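Local coordinates for protein PEPTIDE N-myristoyltransferase (Saccharomyces cerevisiae, PDB 1IIC) that catalyses the transfer of the myristoyl group from myristoyl-CoA to the N-terminal glycine of target proteins and peptides, at residues A[342-347]-A[371-376]; A[291-296]-A[319-324]; A[185-190]-A[365-370]; A[221-226]-A[348-353]. One frame throughout, in Å; residues are numbered along the deposited sequence.

Contact 1. Residues A[342-347]-A[371-376]; sequences TRLCEL and NTLFLD
C345 and F374 mark the closest approach of the two backbones, with CA atoms 5.2 Å apart, where a turn in the middle of helix 334-357 rests against the loop that follows strand 362-366. No hydrogen bond crosses between them; within each segment, backbone bonds hold the local shape. L347 N binds R343 O along the helix, while N371 O accepts from both F374 N and L375 N and so curls residues 371-375 into a tight turn. The contact across the segments is apolar. F374 is the centrepiece. Its CG stands between its own backbone N and carbonyl carbon (chi1 63°), which folds the ring back over its turn until N371 O lies 3.3 Å above the ring plane, near the centre. The ring atom CD2 then meets CB of L344 at 3.8 Å and CD1 of L344 at 4.1 Å, the two side chains crossing obliquely. The same CD1 reaches CD1 of L373 at 4.3 Å, so one methyl of L344 touches both L373 and F374; a long apolar side chain suits this buried spot. Cysteine suits the spot beside it: being small, C345 lets the backbones come near, and its SG fits against F374 CB at 3.8 Å. I348, one turn further along the helix, and L317 and Y320 of strand 311-322 also touch F374. Strand 311-322, helix 334-357 and strand 362-366 form a beta-alpha-beta crossover with its two strands parallel neighbours, and the contact tucks the chain leaving the second strand under the connecting helix, within this acetyltransferase-like fold.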
loop_
_atom_site.group_PDB
_atom_site.type_symbol
_atom_site.label_atom_id
_atom_site.label_comp_id
_atom_site.label_asym_id
_atom_site.label_seq_id
_atom_site.Cartn_x
_atom_site.Cartn_y
_atom_site.Cartn_z
ATOM N N THR A 342 20.287 9.734 9.521
ATOM C CA THR A 342 21.108 10.461 8.565
ATOM C C THR A 342 21.091 9.786 7.195
ATOM O O THR A 342 21.056 10.460 6.172
ATOM C CB THR A 342 22.568 10.581 9.048
ATOM O OG1 THR A 342 22.600 11.331 10.262
ATOM C CG2 THR A 342 23.429 11.316 8.001
ATOM N N ARG A 343 21.104 8.456 7.173
ATOM C CA ARG A 343 21.102 7.741 5.901
ATOM C C ARG A 343 19.739 7.811 5.203
ATOM O O ARG A 343 19.656 8.059 4.001
ATOM C CB ARG A 343 21.512 6.284 6.118
ATOM C CG ARG A 343 21.831 5.536 4.842
ATOM C CD ARG A 343 22.849 6.311 4.007
ATOM N NE ARG A 343 23.383 5.522 2.907
ATOM C CZ ARG A 343 24.289 5.964 2.043
ATOM N NH1 ARG A 343 24.764 7.205 2.146
ATOM N NH2 ARG A 343 24.744 5.153 1.094
ATOM N N LEU A 344 18.673 7.604 5.965
ATOM C CA LEU A 344 17.324 7.649 5.408
ATOM C C LEU A 344 17.007 9.037 4.876
ATOM O O LEU A 344 16.420 9.177 3.808
ATOM C CB LEU A 344 16.286 7.231 6.459
ATOM C CG LEU A 344 16.362 5.772 6.936
ATOM C CD1 LEU A 344 15.170 5.472 7.832
ATOM C CD2 LEU A 344 16.373 4.811 5.736
ATOM N N CYS A 345 17.384 10.066 5.621
ATOM C CA CYS A 345 17.144 11.424 5.152
ATOM C C CYS A 345 17.862 11.626 3.816
ATOM O O CYS A 345 17.363 12.336 2.947
ATOM C CB CYS A 345 17.641 12.452 6.178
ATOM S SG CYS A 345 16.549 12.654 7.594
ATOM N N GLU A 346 19.027 10.996 3.654
ATOM C CA GLU A 346 19.796 11.110 2.408
ATOM C C GLU A 346 19.114 10.350 1.278
ATOM O O GLU A 346 18.842 10.903 0.216
ATOM C CB GLU A 346 21.216 10.548 2.585
ATOM C CG GLU A 346 22.119 11.332 3.526
ATOM C CD GLU A 346 23.461 10.635 3.790
ATOM O OE1 GLU A 346 24.327 11.258 4.444
ATOM O OE2 GLU A 346 23.650 9.471 3.355
ATOM N N LEU A 347 18.858 9.068 1.508
ATOM C CA LEU A 347 18.213 8.226 0.507
ATOM C C LEU A 347 16.828 8.725 0.081
ATOM O O LEU A 347 16.517 8.795 -1.115
ATOM C CB LEU A 347 18.076 6.795 1.036
ATOM C CG LEU A 347 19.339 5.970 1.273
ATOM C CD1 LEU A 347 18.940 4.565 1.667
ATOM C CD2 LEU A 347 20.197 5.926 0.018
ATOM N N ASN A 371 9.899 5.482 8.830
ATOM C CA ASN A 371 9.584 6.754 8.180
ATOM C C ASN A 371 9.619 8.039 9.024
ATOM O O ASN A 371 10.046 9.090 8.527
ATOM C CB ASN A 371 8.223 6.637 7.460
ATOM C CG ASN A 371 8.256 5.650 6.296
ATOM O OD1 ASN A 371 7.327 5.591 5.488
ATOM N ND2 ASN A 371 9.322 4.869 6.212
ATOM N N THR A 372 9.178 7.981 10.279
ATOM C CA THR A 372 9.175 9.188 11.117
ATOM C C THR A 372 10.560 9.792 11.361
ATOM O O THR A 372 10.668 10.922 11.849
ATOM C CB THR A 372 8.497 8.948 12.491
ATOM O OG1 THR A 372 9.218 7.942 13.218
ATOM C CG2 THR A 372 7.038 8.520 12.299
ATOM N N LEU A 373 11.618 9.049 11.041
ATOM C CA LEU A 373 12.963 9.586 11.223
ATOM C C LEU A 373 13.245 10.646 10.167
ATOM O O LEU A 373 14.057 11.546 10.396
ATOM C CB LEU A 373 14.034 8.484 11.127
ATOM C CG LEU A 373 14.037 7.461 12.276
ATOM C CD1 LEU A 373 15.073 6.377 12.037
ATOM C CD2 LEU A 373 14.297 8.174 13.572
ATOM N N PHE A 374 12.571 10.545 9.017
ATOM C CA PHE A 374 12.774 11.502 7.929
ATOM C C PHE A 374 11.565 12.340 7.499
ATOM O O PHE A 374 11.731 13.418 6.942
ATOM C CB PHE A 374 13.338 10.783 6.695
ATOM C CG PHE A 374 12.416 9.740 6.109
ATOM C CD1 PHE A 374 11.302 10.110 5.364
ATOM C CD2 PHE A 374 12.687 8.383 6.280
ATOM C CE1 PHE A 374 10.475 9.152 4.796
ATOM C CE2 PHE A 374 11.864 7.411 5.713
ATOM C CZ PHE A 374 10.753 7.798 4.966
ATOM N N LEU A 375 10.360 11.852 7.760
ATOM C CA LEU A 375 9.149 12.553 7.348
ATOM C C LEU A 375 9.150 14.080 7.514
ATOM O O LEU A 375 9.032 14.803 6.524
ATOM C CB LEU A 375 7.933 11.927 8.047
ATOM C CG LEU A 375 6.947 11.037 7.252
ATOM C CD1 LEU A 375 7.564 10.480 5.989
ATOM C CD2 LEU A 375 6.438 9.905 8.164
ATOM N N ASP A 376 9.286 14.579 8.740
ATOM C CA ASP A 376 9.274 16.034 8.963
ATOM C C ASP A 376 10.455 16.791 8.346
ATOM O O ASP A 376 10.280 17.854 7.745
ATOM C CB ASP A 376 9.222 16.356 10.459
ATOM C CG ASP A 376 7.931 15.899 11.114
ATOM O OD1 ASP A 376 6.841 16.172 10.555
ATOM O OD2 ASP A 376 8.017 15.272 12.195
#

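Contact 2. Residues A[291-296]-A[319-324]; sequences TDFFSF and YYATDA
F293 with A321, and F294 with Y320, form the apolar centre of a beta hairpin made by strands 290-303 and 311-322; their segments 291-296 and 319-322 run antiparallel, at 169°. On one face CD1 of F293 lies 4.2 Å from CB of A321; the small alanine lets the ring extend across the neighbouring strand towards Y319. On the other face F294 and Y320 touch through their CB atoms, 3.6 Å apart. Each has its CG placed between backbone N and carbonyl carbon, and the two rings then lead away from each other, F294 to meet Y281 and Y320 to meet F374. F293 and A321 are a hydrogen-bonded pair, with A321 N to F293 O at 2.7 Å and a return bond from F293 N to A321 O. Further along, Y319 O takes the hydroxyl of S295, OG to O 2.8 Å, together with a weak bond from S295 N; serine is short enough to reach back to the adjacent strand. At the opposite end the contact turns polar. D323 N binds T291 O, and D292 and T322 lie side by side. With its OG1 anti to the backbone N (chi1 180°), T322 donates to D292 OD2 from above the carboxylate plane at 2.6 Å. The other oxygen of D292 forms a salt bridge with R343 of the covering helix. Outermost, one water donates to two carboxylates, at 3.1 Å to D292 OD1 and 2.7 Å to D323 OD1.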
loop_
_atom_site.group_PDB
_atom_site.type_symbol
_atom_site.label_atom_id
_atom_site.label_comp_id
_atom_site.label_asym_id
_atom_site.label_seq_id
_atom_site.Cartn_x
_atom_site.Cartn_y
_atom_site.Cartn_z
ATOM N N THR A 291 24.516 -1.564 -0.220
ATOM C CA THR A 291 24.216 -1.129 1.133
ATOM C C THR A 291 22.884 -0.398 1.324
ATOM O O THR A 291 22.472 -0.176 2.456
ATOM C CB THR A 291 25.337 -0.209 1.639
ATOM O OG1 THR A 291 25.479 0.898 0.739
ATOM C CG2 THR A 291 26.664 -0.970 1.712
ATOM N N ASP A 292 22.221 -0.021 0.233
ATOM C CA ASP A 292 20.951 0.697 0.324
ATOM C C ASP A 292 19.969 0.283 -0.761
ATOM O O ASP A 292 20.353 -0.184 -1.830
ATOM C CB ASP A 292 21.174 2.217 0.238
ATOM C CG ASP A 292 22.118 2.730 1.304
ATOM O OD1 ASP A 292 23.341 2.778 1.044
ATOM O OD2 ASP A 292 21.643 3.067 2.406
ATOM N N PHE A 293 18.691 0.472 -0.479
ATOM C CA PHE A 293 17.645 0.100 -1.411
ATOM C C PHE A 293 16.378 0.854 -1.062
ATOM O O PHE A 293 16.027 0.967 0.105
ATOM C CB PHE A 293 17.396 -1.411 -1.324
ATOM C CG PHE A 293 16.040 -1.844 -1.815
ATOM C CD1 PHE A 293 15.062 -2.263 -0.915
ATOM C CD2 PHE A 293 15.735 -1.832 -3.169
ATOM C CE1 PHE A 293 13.805 -2.660 -1.358
ATOM C CE2 PHE A 293 14.477 -2.227 -3.623
ATOM C CZ PHE A 293 13.510 -2.641 -2.714
ATOM N N PHE A 294 15.721 1.407 -2.073
ATOM C CA PHE A 294 14.471 2.097 -1.841
ATOM C C PHE A 294 13.641 2.095 -3.108
ATOM O O PHE A 294 14.170 2.044 -4.219
ATOM C CB PHE A 294 14.697 3.526 -1.317
ATOM C CG PHE A 294 15.317 4.462 -2.308
ATOM C CD1 PHE A 294 16.632 4.887 -2.149
ATOM C CD2 PHE A 294 14.577 4.961 -3.377
ATOM C CE1 PHE A 294 17.194 5.797 -3.034
ATOM C CE2 PHE A 294 15.135 5.873 -4.269
ATOM C CZ PHE A 294 16.442 6.291 -4.096
ATOM N N SER A 295 12.328 2.140 -2.939
ATOM C CA SER A 295 11.445 2.118 -4.088
ATOM C C SER A 295 10.202 2.945 -3.852
ATOM O O SER A 295 9.880 3.292 -2.721
ATOM C CB SER A 295 11.026 0.677 -4.386
ATOM O OG SER A 295 10.314 0.142 -3.282
ATOM N N PHE A 296 9.525 3.277 -4.940
ATOM C CA PHE A 296 8.279 4.010 -4.871
ATOM C C PHE A 296 7.493 3.608 -6.110
ATOM O O PHE A 296 8.085 3.164 -7.096
ATOM C CB PHE A 296 8.514 5.527 -4.812
ATOM C CG PHE A 296 9.235 6.105 -6.013
ATOM C CD1 PHE A 296 8.540 6.446 -7.171
ATOM C CD2 PHE A 296 10.605 6.369 -5.955
ATOM C CE1 PHE A 296 9.199 7.047 -8.260
ATOM C CE2 PHE A 296 11.276 6.968 -7.036
ATOM C CZ PHE A 296 10.574 7.309 -8.188
ATOM N N TYR A 319 8.828 0.190 -0.431
ATOM C CA TYR A 319 9.766 -0.542 0.419
ATOM C C TYR A 319 11.192 -0.024 0.284
ATOM O O TYR A 319 11.577 0.511 -0.757
ATOM C CB TYR A 319 9.741 -2.038 0.087
ATOM C CG TYR A 319 8.551 -2.770 0.656
ATOM C CD1 TYR A 319 8.451 -3.023 2.021
ATOM C CD2 TYR A 319 7.522 -3.213 -0.170
ATOM C CE1 TYR A 319 7.359 -3.694 2.541
ATOM C CE2 TYR A 319 6.430 -3.887 0.343
ATOM C CZ TYR A 319 6.353 -4.123 1.694
ATOM O OH TYR A 319 5.261 -4.789 2.198
ATOM N N TYR A 320 11.970 -0.188 1.347
ATOM C CA TYR A 320 13.360 0.240 1.360
ATOM C C TYR A 320 14.144 -0.516 2.428
ATOM O O TYR A 320 13.569 -1.239 3.246
ATOM C CB TYR A 320 13.448 1.750 1.603
ATOM C CG TYR A 320 12.913 2.222 2.936
ATOM C CD1 TYR A 320 13.619 1.983 4.125
ATOM C CD2 TYR A 320 11.716 2.946 3.010
ATOM C CE1 TYR A 320 13.147 2.461 5.351
ATOM C CE2 TYR A 320 11.233 3.427 4.233
ATOM C CZ TYR A 320 11.955 3.180 5.400
ATOM O OH TYR A 320 11.482 3.653 6.611
ATOM N N ALA A 321 15.462 -0.347 2.405
ATOM C CA ALA A 321 16.337 -1.010 3.355
ATOM C C ALA A 321 17.742 -0.426 3.261
ATOM O O ALA A 321 18.160 0.045 2.205
ATOM C CB ALA A 321 16.376 -2.507 3.068
ATOM N N THR A 322 18.467 -0.468 4.373
ATOM C CA THR A 322 19.824 0.059 4.432
ATOM C C THR A 322 20.558 -0.635 5.572
ATOM O O THR A 322 19.926 -1.125 6.498
ATOM C CB THR A 322 19.800 1.602 4.663
ATOM O OG1 THR A 322 21.136 2.112 4.723
ATOM C CG2 THR A 322 19.064 1.943 5.945
ATOM N N ASP A 323 21.886 -0.698 5.497
ATOM C CA ASP A 323 22.677 -1.329 6.555
ATOM C C ASP A 323 23.247 -0.288 7.518
ATOM O O ASP A 323 24.056 -0.616 8.384
ATOM C CB ASP A 323 23.834 -2.143 5.964
ATOM C CG ASP A 323 24.787 -1.299 5.110
ATOM O OD1 ASP A 323 24.737 -0.046 5.167
ATOM O OD2 ASP A 323 25.602 -1.904 4.377
ATOM N N ALA A 324 22.808 0.961 7.370
ATOM C CA ALA A 324 23.290 2.059 8.205
ATOM C C ALA A 324 23.374 1.778 9.705
ATOM O O ALA A 324 24.223 2.350 10.386
ATOM C CB ALA A 324 22.446 3.308 7.964
HETATM O O HOH W 1 24.604 2.316 3.842
#

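Contact 3. Residues A[185-190]-A[365-370]; sequences RYTHRP and ALTSQD
Y186 and T187 pair with L366 and A365 in an antiparallel strand pairing of the large mixed sheet, where strand 182-190 meets the end of strand 362-366. T187 and A365, their side chains on one face, are the hydrogen-bonded pair, with T187 N to A365 O at 2.8 Å and A365 N to T187 O at 3.1 Å. The T187 hydroxyl adds a third bond: its OG1, set between backbone N and carbonyl carbon (chi1 65°), donates to A365 O from above the carbonyl plane at 2.7 Å. A beta-branched threonine suits a strand and here also gives that carbonyl two donors. On the other face Y186 and L366 lie side by side, and methyl CD2 of L366 sits over the tyrosine ring in a CH-pi contact, 3.8 Å from its centroid and 24° off the normal. The pairing continues into the loop through T367, whose OG1 accepts from R185 N at 3.2 Å while itself bonding to G401 O. A weak bond also joins T367 N to R185 O. A valine in place of T367 would probably leave R185 N without its acceptor and G401 O without its hydroxyl partner, letting the end of the pairing fray. Strand 381-392 flanks 182-190 as well, and the Y186 side chain lies about 8 Å from the bound tetradecanoyl-CoA, an arrangement consistent with the acetyltransferase-like fold of this family, its sheet running close to the acyl-CoA.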
loop_
_atom_site.group_PDB
_atom_site.type_symbol
_atom_site.label_atom_id
_atom_site.label_comp_id
_atom_site.label_asym_id
_atom_site.label_seq_id
_atom_site.Cartn_x
_atom_site.Cartn_y
_atom_site.Cartn_z
ATOM N N ARG A 185 -0.597 7.436 9.775
ATOM C CA ARG A 185 -1.102 8.655 9.171
ATOM C C ARG A 185 -0.440 8.844 7.817
ATOM O O ARG A 185 0.696 8.413 7.614
ATOM C CB ARG A 185 -0.797 9.855 10.063
ATOM C CG ARG A 185 -1.458 11.141 9.608
ATOM C CD ARG A 185 -1.155 12.278 10.563
ATOM N NE ARG A 185 -1.925 13.470 10.233
ATOM C CZ ARG A 185 -1.940 14.578 10.970
ATOM N NH1 ARG A 185 -1.220 14.651 12.083
ATOM N NH2 ARG A 185 -2.688 15.606 10.596
ATOM N N TYR A 186 -1.171 9.452 6.884
ATOM C CA TYR A 186 -0.637 9.742 5.559
ATOM C C TYR A 186 0.051 11.095 5.630
ATOM O O TYR A 186 -0.371 11.968 6.398
ATOM C CB TYR A 186 -1.747 9.877 4.507
ATOM C CG TYR A 186 -2.480 8.616 4.145
ATOM C CD1 TYR A 186 -3.723 8.330 4.702
ATOM C CD2 TYR A 186 -1.954 7.730 3.206
ATOM C CE1 TYR A 186 -4.438 7.191 4.329
ATOM C CE2 TYR A 186 -2.651 6.594 2.824
ATOM C CZ TYR A 186 -3.897 6.330 3.388
ATOM O OH TYR A 186 -4.614 5.219 2.993
ATOM N N THR A 187 1.098 11.260 4.828
ATOM C CA THR A 187 1.823 12.524 4.736
ATOM C C THR A 187 2.066 12.761 3.245
ATOM O O THR A 187 2.084 11.812 2.466
ATOM C CB THR A 187 3.163 12.490 5.488
ATOM O OG1 THR A 187 4.043 11.556 4.868
ATOM C CG2 THR A 187 2.935 12.109 6.930
ATOM N N HIS A 188 2.232 14.017 2.849
ATOM C CA HIS A 188 2.431 14.352 1.436
ATOM C C HIS A 188 3.564 15.345 1.244
ATOM O O HIS A 188 3.554 16.434 1.838
ATOM C CB HIS A 188 1.144 14.960 0.861
ATOM C CG HIS A 188 -0.093 14.204 1.229
ATOM N ND1 HIS A 188 -0.441 13.011 0.631
ATOM C CD2 HIS A 188 -1.015 14.426 2.195
ATOM C CE1 HIS A 188 -1.522 12.526 1.220
ATOM N NE2 HIS A 188 -1.890 13.365 2.171
ATOM N N ARG A 189 4.530 14.970 0.410
ATOM C CA ARG A 189 5.664 15.831 0.109
ATOM C C ARG A 189 5.417 16.480 -1.246
ATOM O O ARG A 189 5.439 15.809 -2.279
ATOM C CB ARG A 189 6.959 15.018 0.040
ATOM C CG ARG A 189 8.225 15.796 0.389
ATOM C CD ARG A 189 8.544 16.923 -0.576
ATOM N NE ARG A 189 9.803 17.573 -0.204
ATOM C CZ ARG A 189 10.341 18.615 -0.838
ATOM N NH1 ARG A 189 9.742 19.148 -1.894
ATOM N NH2 ARG A 189 11.482 19.133 -0.407
ATOM N N PRO A 190 5.167 17.794 -1.257
ATOM C CA PRO A 190 4.915 18.538 -2.500
ATOM C C PRO A 190 6.169 18.552 -3.361
ATOM O O PRO A 190 7.223 18.997 -2.917
ATOM C CB PRO A 190 4.565 19.945 -2.007
ATOM C CG PRO A 190 4.077 19.715 -0.596
ATOM C CD PRO A 190 5.033 18.670 -0.084
ATOM N N ALA A 365 3.616 9.192 1.667
ATOM C CA ALA A 365 4.265 8.260 2.572
ATOM C C ALA A 365 3.503 8.194 3.872
ATOM O O ALA A 365 2.952 9.195 4.339
ATOM C CB ALA A 365 5.704 8.682 2.833
ATOM N N LEU A 366 3.465 6.996 4.437
ATOM C CA LEU A 366 2.800 6.753 5.701
ATOM C C LEU A 366 3.842 6.852 6.805
ATOM O O LEU A 366 5.039 6.960 6.528
ATOM C CB LEU A 366 2.177 5.360 5.690
ATOM C CG LEU A 366 0.948 5.152 4.798
ATOM C CD1 LEU A 366 0.814 3.669 4.430
ATOM C CD2 LEU A 366 -0.302 5.645 5.532
ATOM N N THR A 367 3.383 6.833 8.052
ATOM C CA THR A 367 4.273 6.893 9.204
ATOM C C THR A 367 4.682 5.478 9.625
ATOM O O THR A 367 5.070 5.248 10.764
ATOM C CB THR A 367 3.587 7.568 10.400
ATOM O OG1 THR A 367 2.383 6.853 10.713
ATOM C CG2 THR A 367 3.258 9.025 10.088
ATOM N N SER A 368 4.581 4.524 8.708
ATOM C CA SER A 368 4.959 3.148 9.006
ATOM C C SER A 368 6.478 3.002 8.914
ATOM O O SER A 368 7.177 3.984 8.667
ATOM C CB SER A 368 4.293 2.211 8.010
ATOM O OG SER A 368 4.530 2.654 6.681
ATOM N N GLN A 369 6.981 1.784 9.116
ATOM C CA GLN A 369 8.414 1.505 9.032
ATOM C C GLN A 369 9.215 2.497 9.881
ATOM O O GLN A 369 8.778 2.869 10.973
ATOM C CB GLN A 369 8.856 1.578 7.562
ATOM C CG GLN A 369 8.178 0.545 6.653
ATOM C CD GLN A 369 7.823 1.111 5.291
ATOM O OE1 GLN A 369 7.002 2.025 5.177
ATOM N NE2 GLN A 369 8.445 0.581 4.249
ATOM N N ASP A 370 10.382 2.920 9.389
ATOM C CA ASP A 370 11.205 3.893 10.120
ATOM C C ASP A 370 11.002 5.299 9.549
ATOM O O ASP A 370 11.808 6.198 9.775
ATOM C CB ASP A 370 12.691 3.507 10.039
ATOM C CG ASP A 370 13.079 2.456 11.069
ATOM O OD1 ASP A 370 13.816 1.504 10.723
ATOM O OD2 ASP A 370 12.649 2.585 12.238
#

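Contact 4. Residues A[221-226]-A[348-353]; sequences AKTKTA and IYDACI
D350 projects from helix 334-357 and lays its carboxylate across T223, the two side chains crossing at about a right angle with D350 CG 3.5 Å from T223 CB. The loop 221-226 then wraps its donors round the two oxygens. K224 N binds OD2 of D350 at 2.9 Å from above the carboxylate plane, with a weaker bond to OD1. T225 N reaches D350 OD1 at 2.8 Å on its syn lone pair, and T225 OG1 meets the same oxygen from above the plane at a short 2.5 Å. In T225 the hydroxyl is anti to the carbonyl carbon (chi1 -47°), which turns it to the aspartate, on the same side as its own N-H. Threonine adds a hydroxyl to the backbone N-H, so that one residue gives two donors, and aspartate is the right length to receive them close to the helix. Were D350 an alanine, the donors K224 N, T225 N and T225 OG1 would probably lose their common acceptor, and this part of the loop is likely to shift. One turn along, I353 lays its methyls along the loop, CG2 against the methyl CG2 of T223 at 4.0 Å and CD1 beside the carbonyl K222 O at 3.4 Å. Towards the surface, K224 brings its CE to the edge of the Y349 ring, 4.1 Å from CE2. The K224 ammonium, by contrast, stays 6.3 Å from D350 OD2, measured from NZ. The buried carboxylate is thus satisfied by neutral N-H and O-H donors, which would be expected to stabilise its ionised form without a salt bridge to K224.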
loop_
_atom_site.group_PDB
_atom_site.type_symbol
_atom_site.label_atom_id
_atom_site.label_comp_id
_atom_site.label_asym_id
_atom_site.label_seq_id
_atom_site.Cartn_x
_atom_site.Cartn_y
_atom_site.Cartn_z
ATOM N N ALA A 221 18.002 19.120 -8.886
ATOM C CA ALA A 221 17.717 18.359 -10.094
ATOM C C ALA A 221 18.369 16.970 -10.108
ATOM O O ALA A 221 17.835 16.038 -10.706
ATOM C CB ALA A 221 18.171 19.162 -11.330
ATOM N N LYS A 222 19.513 16.826 -9.448
ATOM C CA LYS A 222 20.219 15.541 -9.435
ATOM C C LYS A 222 20.338 14.917 -8.036
ATOM O O LYS A 222 20.342 15.619 -7.029
ATOM C CB LYS A 222 21.618 15.728 -10.039
ATOM C CG LYS A 222 21.609 16.179 -11.499
ATOM C CD LYS A 222 21.064 15.078 -12.404
ATOM C CE LYS A 222 20.921 15.543 -13.848
ATOM N NZ LYS A 222 20.626 14.391 -14.753
ATOM N N THR A 223 20.439 13.595 -7.979
ATOM C CA THR A 223 20.557 12.914 -6.690
ATOM C C THR A 223 21.926 13.171 -6.076
ATOM O O THR A 223 22.830 13.635 -6.765
ATOM C CB THR A 223 20.335 11.404 -6.834
ATOM O OG1 THR A 223 21.228 10.875 -7.827
ATOM C CG2 THR A 223 18.891 11.137 -7.223
ATOM N N LYS A 224 22.086 12.861 -4.790
ATOM C CA LYS A 224 23.356 13.121 -4.113
ATOM C C LYS A 224 24.091 11.913 -3.546
ATOM O O LYS A 224 25.281 11.988 -3.273
ATOM C CB LYS A 224 23.140 14.150 -2.995
ATOM C CG LYS A 224 22.388 15.387 -3.458
ATOM C CD LYS A 224 22.563 16.559 -2.508
ATOM C CE LYS A 224 21.819 17.788 -3.032
ATOM N NZ LYS A 224 22.153 18.100 -4.458
ATOM N N THR A 225 23.396 10.801 -3.362
ATOM C CA THR A 225 24.035 9.618 -2.804
ATOM C C THR A 225 24.927 8.911 -3.821
ATOM O O THR A 225 24.472 8.499 -4.891
ATOM C CB THR A 225 22.983 8.631 -2.277
ATOM O OG1 THR A 225 22.018 9.347 -1.492
ATOM C CG2 THR A 225 23.640 7.565 -1.408
ATOM N N ALA A 226 26.200 8.780 -3.477
ATOM C CA ALA A 226 27.176 8.133 -4.344
ATOM C C ALA A 226 26.884 6.646 -4.448
ATOM O O ALA A 226 26.566 6.006 -3.451
ATOM C CB ALA A 226 28.581 8.354 -3.788
ATOM N N ILE A 348 15.990 9.078 1.051
ATOM C CA ILE A 348 14.646 9.516 0.717
ATOM C C ILE A 348 14.616 10.907 0.082
ATOM O O ILE A 348 13.668 11.250 -0.621
ATOM C CB ILE A 348 13.726 9.423 1.958
ATOM C CG1 ILE A 348 13.744 7.977 2.476
ATOM C CG2 ILE A 348 12.280 9.807 1.595
ATOM C CD1 ILE A 348 13.399 6.922 1.416
ATOM N N TYR A 349 15.658 11.699 0.313
ATOM C CA TYR A 349 15.740 13.028 -0.294
ATOM C C TYR A 349 15.995 12.806 -1.793
ATOM O O TYR A 349 15.464 13.513 -2.642
ATOM C CB TYR A 349 16.890 13.823 0.319
ATOM C CG TYR A 349 16.983 15.255 -0.164
ATOM C CD1 TYR A 349 15.989 16.178 0.147
ATOM C CD2 TYR A 349 18.096 15.703 -0.875
ATOM C CE1 TYR A 349 16.102 17.526 -0.229
ATOM C CE2 TYR A 349 18.224 17.052 -1.259
ATOM C CZ TYR A 349 17.221 17.952 -0.929
ATOM O OH TYR A 349 17.339 19.282 -1.272
ATOM N N ASP A 350 16.819 11.815 -2.103
ATOM C CA ASP A 350 17.107 11.461 -3.488
ATOM C C ASP A 350 15.855 10.820 -4.098
ATOM O O ASP A 350 15.591 10.958 -5.289
ATOM C CB ASP A 350 18.278 10.480 -3.550
ATOM C CG ASP A 350 19.625 11.173 -3.380
ATOM O OD1 ASP A 350 20.660 10.476 -3.312
ATOM O OD2 ASP A 350 19.646 12.426 -3.317
ATOM N N ALA A 351 15.086 10.115 -3.274
ATOM C CA ALA A 351 13.867 9.479 -3.749
ATOM C C ALA A 351 12.910 10.568 -4.226
ATOM O O ALA A 351 12.264 10.410 -5.244
ATOM C CB ALA A 351 13.230 8.661 -2.643
ATOM N N CYS A 352 12.830 11.676 -3.490
ATOM C CA CYS A 352 11.953 12.776 -3.882
ATOM C C CYS A 352 12.450 13.401 -5.175
ATOM O O CYS A 352 11.657 13.855 -6.015
ATOM C CB CYS A 352 11.899 13.852 -2.791
ATOM S SG CYS A 352 11.092 13.351 -1.270
ATOM N N ILE A 353 13.772 13.437 -5.323
ATOM C CA ILE A 353 14.391 13.992 -6.519
ATOM C C ILE A 353 14.078 13.090 -7.703
ATOM O O ILE A 353 13.741 13.567 -8.791
ATOM C CB ILE A 353 15.920 14.118 -6.341
ATOM C CG1 ILE A 353 16.224 15.270 -5.383
ATOM C CG2 ILE A 353 16.599 14.354 -7.687
ATOM C CD1 ILE A 353 17.665 15.294 -4.882
#

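In the fold
Contacts 1 and 4 both use helix 334-357, yet differ sharply: contact 1 is buried and apolar across the segments, whereas contact 4, at the periphery, rests on one buried carboxylate gripped by a largely exposed loop. Contacts 2 and 3 belong to one mixed sheet, where strands 311-322 and 362-366 are neighbours. Contact 2 is buried; contact 3, nearest the centre of the chain, is only partly buried. Both rest on backbone bonds reinforced by hydroxyls, but contact 2 is the more aromatic and also has a carboxylate-hydroxyl bond across it and a bridging water. L347 packs on D292 to link contacts 1 and 2, while F294 packs on A351 to join contacts 2 and 4.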